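Local coordinates for protein phosphoribosylaminoimidazole-succinocarboxamide synthase (Pyrococcus horikoshii, PDB 3U55) that catalyses the ATP-dependent joining of L-aspartate to the carboxylate of 5-amino-1-(5-phosphoribosyl)imidazole-4-carboxylate, giving SAICAR in de novo purine biosynthesis, at residues L52-I55 with F56-L60; G218-I221 with E222-E226. One frame throughout, in Å; residues are numbered along the deposited sequence.

Contact 1 of 2, residues L52-I55 with F56-L60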
ATOM      1  N   LEU A  52      23.219 -20.742  -2.760  1.00 17.31           N
ATOM      2  CA  LEU A  52      22.393 -20.088  -3.775  1.00 17.19           C
ATOM      3  C   LEU A  52      22.458 -18.557  -3.688  1.00 15.62           C
ATOM      4  O   LEU A  52      22.465 -17.873  -4.717  1.00 17.23           O
ATOM      5  CB  LEU A  52      20.954 -20.601  -3.712  1.00 16.38           C
ATOM      6  CG  LEU A  52      20.792 -22.051  -4.177  1.00 17.43           C
ATOM      7  CD1 LEU A  52      19.447 -22.614  -3.748  1.00 18.13           C
ATOM      8  CD2 LEU A  52      20.979 -22.183  -5.690  1.00 18.83           C
ATOM      9  N   SER A  53      22.535 -18.024  -2.471  1.00 15.66           N
ATOM     10  CA  SER A  53      22.700 -16.580  -2.288  1.00 16.12           C
ATOM     11  C   SER A  53      23.995 -16.106  -2.940  1.00 15.61           C
ATOM     12  O   SER A  53      24.004 -15.122  -3.676  1.00 16.80           O
ATOM     13  CB  SER A  53      22.682 -16.199  -0.804  1.00 16.92           C
ATOM     14  OG  SER A  53      21.379 -16.293  -0.257  1.00 19.89           O
ATOM     15  N   VAL A  54      25.082 -16.827  -2.673  1.00 15.90           N
ATOM     16  CA  VAL A  54      26.389 -16.530  -3.263  1.00 16.84           C
ATOM     17  C   VAL A  54      26.305 -16.517  -4.787  1.00 16.89           C
ATOM     18  O   VAL A  54      26.763 -15.567  -5.429  1.00 17.42           O
ATOM     19  CB  VAL A  54      27.473 -17.524  -2.769  1.00 17.30           C
ATOM     20  CG1 VAL A  54      28.763 -17.369  -3.557  1.00 20.55           C
ATOM     21  CG2 VAL A  54      27.750 -17.302  -1.302  1.00 19.03           C
ATOM     22  N   ILE A  55      25.702 -17.560  -5.357  1.00 16.72           N
ATOM     23  CA  ILE A  55      25.530 -17.646  -6.804  1.00 15.93           C
ATOM     24  C   ILE A  55      24.795 -16.411  -7.352  1.00 15.83           C
ATOM     25  O   ILE A  55      25.259 -15.774  -8.302  1.00 13.72           O
ATOM     26  CB  ILE A  55      24.796 -18.942  -7.223  1.00 16.09           C
ATOM     27  CG1 ILE A  55      25.704 -20.161  -7.012  1.00 19.39           C
ATOM     28  CG2 ILE A  55      24.346 -18.861  -8.684  1.00 18.21           C
ATOM     29  CD1 ILE A  55      24.967 -21.482  -6.922  1.00 22.62           C
ATOM     30  N   PHE A  56      23.654 -16.078  -6.746  1.00 14.79           N
ATOM     31  CA  PHE A  56      22.862 -14.936  -7.198  1.00 14.89           C
ATOM     32  C   PHE A  56      23.573 -13.598  -6.997  1.00 14.88           C
ATOM     33  O   PHE A  56      23.554 -12.764  -7.897  1.00 15.25           O
ATOM     34  CB  PHE A  56      21.473 -14.923  -6.555  1.00 13.25           C
ATOM     35  CG  PHE A  56      20.579 -16.064  -6.995  1.00 14.87           C
ATOM     36  CD1 PHE A  56      20.350 -16.315  -8.349  1.00 16.08           C
ATOM     37  CD2 PHE A  56      19.939 -16.865  -6.052  1.00 13.16           C
ATOM     38  CE1 PHE A  56      19.508 -17.362  -8.755  1.00 17.61           C
ATOM     39  CE2 PHE A  56      19.096 -17.901  -6.440  1.00 13.56           C
ATOM     40  CZ  PHE A  56      18.882 -18.157  -7.795  1.00 18.06           C
ATOM     41  N   PHE A  57      24.197 -13.394  -5.836  1.00 16.23           N
ATOM     42  CA  PHE A  57      24.961 -12.156  -5.584  1.00 16.38           C
ATOM     43  C   PHE A  57      26.065 -11.948  -6.613  1.00 17.35           C
ATOM     44  O   PHE A  57      26.245 -10.836  -7.116  1.00 15.45           O
ATOM     45  CB  PHE A  57      25.582 -12.123  -4.184  1.00 16.65           C
ATOM     46  CG  PHE A  57      24.594 -11.892  -3.063  1.00 17.84           C
ATOM     47  CD1 PHE A  57      23.540 -10.994  -3.202  1.00 20.11           C
ATOM     48  CD2 PHE A  57      24.753 -12.556  -1.845  1.00 20.19           C
ATOM     49  CE1 PHE A  57      22.640 -10.780  -2.149  1.00 23.45           C
ATOM     50  CE2 PHE A  57      23.863 -12.348  -0.788  1.00 18.37           C
ATOM     51  CZ  PHE A  57      22.805 -11.462  -0.940  1.00 19.78           C
ATOM     52  N   LYS A  58      26.809 -13.012  -6.913  1.00 15.52           N
ATOM     53  CA  LYS A  58      27.892 -12.931  -7.894  1.00 17.09           C
ATOM     54  C   LYS A  58      27.363 -12.568  -9.279  1.00 17.03           C
ATOM     55  O   LYS A  58      27.938 -11.715  -9.959  1.00 15.75           O
ATOM     56  CB  LYS A  58      28.691 -14.237  -7.939  1.00 17.79           C
ATOM     57  CG  LYS A  58      29.660 -14.400  -6.778  1.00 20.35           C
ATOM     58  CD  LYS A  58      30.283 -15.790  -6.776  1.00 25.25           C
ATOM     59  CE  LYS A  58      31.407 -15.888  -5.753  1.00 32.92           C
ATOM     60  NZ  LYS A  58      31.908 -17.287  -5.620  1.00 38.58           N
ATOM     61  N   LEU A  59      26.250 -13.188  -9.675  1.00 16.58           N
ATOM     62  CA  LEU A  59      25.601 -12.875 -10.954  1.00 17.23           C
ATOM     63  C   LEU A  59      25.174 -11.401 -11.043  1.00 16.87           C
ATOM     64  O   LEU A  59      25.429 -10.727 -12.048  1.00 16.18           O
ATOM     65  CB  LEU A  59      24.404 -13.809 -11.194  1.00 17.37           C
ATOM     66  CG  LEU A  59      23.459 -13.516 -12.367  1.00 21.70           C
ATOM     67  CD1 LEU A  59      24.097 -13.864 -13.710  1.00 23.58           C
ATOM     68  CD2 LEU A  59      22.156 -14.288 -12.180  1.00 21.97           C
ATOM     69  N   LEU A  60      24.534 -10.904  -9.988  1.00 16.03           N
ATOM     70  CA  LEU A  60      24.079  -9.509  -9.954  1.00 15.01           C
ATOM     71  C   LEU A  60      25.244  -8.519  -9.980  1.00 15.28           C
ATOM     72  O   LEU A  60      25.178  -7.487 -10.658  1.00 15.62           O
ATOM     73  CB  LEU A  60      23.175  -9.275  -8.742  1.00 14.79           C
ATOM     74  CG  LEU A  60      21.880 -10.089  -8.755  1.00 14.01           C
ATOM     75  CD1 LEU A  60      21.148  -9.927  -7.438  1.00 16.28           C
ATOM     76  CD2 LEU A  60      20.991  -9.657  -9.928  1.00 14.79           C
TER
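F57 lays its ring back along the preceding turn of the helix, where CE2 comes within 4.0 Å of S53 CB. With chi1 at -73° the ring lies beside its own backbone N and opposite the carbonyl carbon, which directs it toward the earlier residues and sets CD2 3.2 Å from S53 O. One residue earlier, F56 makes the same kind of placement against L52: its CE2 lies 4.3 Å from L52 CB, a loose apolar touch. V54 and K58 run side by side and point the same way. The lysine chain is extended beyond CG, so its methylenes follow the valine and CE reaches V54 CG1 at 3.7 Å.

Beneath these side chains, four i to i+4 backbone hydrogen bonds fix the spacing. The bond from F57 N to S53 O is 2.8 Å long and nearly straight, at 171° about the hydrogen. The one from L59 N to I55 O is longer, at 3.1 Å.

Further out, S53 OG is hydrogen-bonded to N49 O one turn back in the same helix and to I192 N, and the second bond ties the helix to a loop. F56 packs on L160 and L164 of helix 143-165 and on I231 of helix 220-232, while V54, F57 and K58 touch F69 of strand 69-72. The F57 ring also meets that of H68 with their planes at about 80°. Replacing F57 by an alanine would probably open a gap between S53, F69 and H68, leaving the H68 ring without this aromatic partner.

Five of the eight touching residues are buried, and their partners lie on two helices, a strand and loop residues. This is regular alpha-helical i/i+4 packing, in which helix 45-62 joins several elements of the SAICAR synthetase fold.

Contact 2 of 2, residues G218-I221 with E222-E226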
ATOM      1  N   GLY A 218       5.359 -31.157  -0.534  1.00 34.00           N
ATOM      2  CA  GLY A 218       6.351 -32.208  -0.691  1.00 33.66           C
ATOM      3  C   GLY A 218       7.539 -32.015   0.227  1.00 32.08           C
ATOM      4  O   GLY A 218       7.434 -31.379   1.274  1.00 31.88           O
ATOM      5  N   ASP A 219       8.676 -32.568  -0.182  1.00 31.53           N
ATOM      6  CA  ASP A 219       9.898 -32.539   0.607  1.00 30.63           C
ATOM      7  C   ASP A 219      10.658 -31.250   0.300  1.00 28.82           C
ATOM      8  O   ASP A 219      11.144 -31.065  -0.827  1.00 25.75           O
ATOM      9  CB  ASP A 219      10.744 -33.769   0.268  1.00 31.61           C
ATOM     10  CG  ASP A 219      11.922 -33.957   1.204  1.00 34.75           C
ATOM     11  OD1 ASP A 219      12.894 -33.174   1.130  1.00 34.50           O
ATOM     12  OD2 ASP A 219      11.890 -34.917   2.000  1.00 39.27           O
ATOM     13  N   LEU A 220      10.746 -30.364   1.295  1.00 26.19           N
ATOM     14  CA  LEU A 220      11.424 -29.072   1.128  1.00 25.90           C
ATOM     15  C   LEU A 220      12.870 -29.224   0.662  1.00 24.41           C
ATOM     16  O   LEU A 220      13.295 -28.549  -0.280  1.00 22.13           O
ATOM     17  CB  LEU A 220      11.366 -28.220   2.410  1.00 25.91           C
ATOM     18  CG  LEU A 220      12.121 -26.873   2.340  1.00 28.36           C
ATOM     19  CD1 LEU A 220      11.328 -25.731   2.935  1.00 32.04           C
ATOM     20  CD2 LEU A 220      13.521 -26.931   2.958  1.00 27.68           C
ATOM     21  N   ILE A 221      13.622 -30.096   1.330  1.00 23.43           N
ATOM     22  CA  ILE A 221      15.032 -30.287   1.002  1.00 24.19           C
ATOM     23  C   ILE A 221      15.205 -30.752  -0.449  1.00 25.03           C
ATOM     24  O   ILE A 221      16.065 -30.243  -1.170  1.00 22.84           O
ATOM     25  CB  ILE A 221      15.740 -31.231   2.014  1.00 25.07           C
ATOM     26  CG1 ILE A 221      16.001 -30.494   3.337  1.00 23.25           C
ATOM     27  CG2 ILE A 221      17.040 -31.799   1.437  1.00 26.99           C
ATOM     28  CD1 ILE A 221      16.857 -29.221   3.208  1.00 22.41           C
ATOM     29  N   GLU A 222      14.365 -31.693  -0.876  1.00 25.45           N
ATOM     30  CA  GLU A 222      14.406 -32.176  -2.260  1.00 26.91           C
ATOM     31  C   GLU A 222      14.124 -31.060  -3.272  1.00 25.58           C
ATOM     32  O   GLU A 222      14.777 -30.994  -4.315  1.00 24.68           O
ATOM     33  CB  GLU A 222      13.459 -33.363  -2.469  1.00 29.10           C
ATOM     34  CG  GLU A 222      13.830 -34.618  -1.669  1.00 34.11           C
ATOM     35  CD  GLU A 222      15.293 -35.013  -1.812  1.00 44.20           C
ATOM     36  OE1 GLU A 222      16.011 -35.006  -0.785  1.00 48.45           O
ATOM     37  OE2 GLU A 222      15.729 -35.319  -2.947  1.00 43.50           O
ATOM     38  N   ALA A 223      13.170 -30.186  -2.952  1.00 24.05           N
ATOM     39  CA  ALA A 223      12.841 -29.044  -3.808  1.00 24.89           C
ATOM     40  C   ALA A 223      14.016 -28.064  -3.914  1.00 24.59           C
ATOM     41  O   ALA A 223      14.352 -27.612  -5.009  1.00 23.49           O
ATOM     42  CB  ALA A 223      11.580 -28.337  -3.311  1.00 24.12           C
ATOM     43  N   TYR A 224      14.652 -27.764  -2.779  1.00 24.60           N
ATOM     44  CA  TYR A 224      15.787 -26.833  -2.740  1.00 24.14           C
ATOM     45  C   TYR A 224      17.022 -27.422  -3.426  1.00 25.42           C
ATOM     46  O   TYR A 224      17.797 -26.691  -4.051  1.00 24.68           O
ATOM     47  CB  TYR A 224      16.124 -26.434  -1.294  1.00 23.12           C
ATOM     48  CG  TYR A 224      15.209 -25.404  -0.644  1.00 20.51           C
ATOM     49  CD1 TYR A 224      13.826 -25.404  -0.872  1.00 19.56           C
ATOM     50  CD2 TYR A 224      15.727 -24.449   0.234  1.00 18.86           C
ATOM     51  CE1 TYR A 224      12.986 -24.468  -0.255  1.00 16.61           C
ATOM     52  CE2 TYR A 224      14.900 -23.512   0.851  1.00 19.18           C
ATOM     53  CZ  TYR A 224      13.533 -23.529   0.606  1.00 18.29           C
ATOM     54  OH  TYR A 224      12.722 -22.596   1.216  1.00 15.94           O
ATOM     55  N   LYS A 225      17.199 -28.740  -3.303  1.00 26.38           N
ATOM     56  CA  LYS A 225      18.272 -29.450  -4.009  1.00 27.85           C
ATOM     57  C   LYS A 225      18.082 -29.352  -5.517  1.00 28.27           C
ATOM     58  O   LYS A 225      19.046 -29.136  -6.255  1.00 29.23           O
ATOM     59  CB  LYS A 225      18.315 -30.929  -3.613  1.00 27.74           C
ATOM     60  CG  LYS A 225      18.986 -31.229  -2.285  1.00 30.38           C
ATOM     61  CD  LYS A 225      18.880 -32.721  -1.972  1.00 35.09           C
ATOM     62  CE  LYS A 225      19.713 -33.109  -0.768  1.00 39.29           C
ATOM     63  NZ  LYS A 225      19.585 -34.560  -0.450  1.00 43.32           N
ATOM     64  N   GLU A 226      16.835 -29.514  -5.958  1.00 28.97           N
ATOM     65  CA  GLU A 226      16.486 -29.498  -7.377  1.00 30.20           C
ATOM     66  C   GLU A 226      16.854 -28.149  -7.991  1.00 29.13           C
ATOM     67  O   GLU A 226      17.454 -28.097  -9.064  1.00 29.36           O
ATOM     68  CB  GLU A 226      14.994 -29.791  -7.562  1.00 31.66           C
ATOM     69  CG  GLU A 226      14.687 -30.884  -8.584  1.00 38.10           C
ATOM     70  CD  GLU A 226      14.392 -30.346  -9.971  1.00 42.99           C
ATOM     71  OE1 GLU A 226      15.248 -30.502 -10.872  1.00 43.72           O
ATOM     72  OE2 GLU A 226      13.297 -29.775 -10.162  1.00 45.41           O
TER
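L220 overlaps one face of the Y224 ring, its CD2 lying 4.0 Å from the ring centroid and just 5° off the normal, a CH-pi contact across the first turn of helix 220-232. The same turn carries an N-cap: D219 precedes the helix, and its OD1 accepts from E222 N at 2.9 Å. With D219 CG anti to the backbone N, the carboxylate reaches forward over the first turn; the amide meets OD1 on its anti side, 23° out of the carboxylate plane. D219 O takes A223 N in the first i to i+4 bond.

E222 CG, beside its own backbone N, lies 3.3 Å from D219 OD1, and the bend at chi2 carries the carboxylate onward. The two carboxylates have planes 70° apart, and their like charges probably disfavour closer approach. A long salt bridge from K225 NZ to E222 OE1 would partly offset this.

Beyond the turn, Y224 lies against K45, L48 and N49 of helix 45-62, and its OH is hydrogen-bonded to D195 OD2. L220 packs on F213 of helix 211-214. On another side of the helix, K225 crosses I221 at a slant, CE resting 3.7 Å from I221 CG2.

Both contacts are local, within about one helical turn, but they sit differently in the fold. Contact 1 lies well inside helix 45-62, its centre about 11 Å from the chain centre and its residues mostly buried; contact 2 begins helix 220-232, its centre about 17 Å out, and is only partly buried. Accordingly, contact 1 combines apolar and aromatic packing with main-chain bonds, whereas contact 2 adds a side-chain cap and charged groups on its exposed side. Their centres are 20 Å apart and nearest atoms about 4 Å, without touching. Their two helices nevertheless pack on each other, through L52, I55 and F56 in contact 1 and Y224 in contact 2.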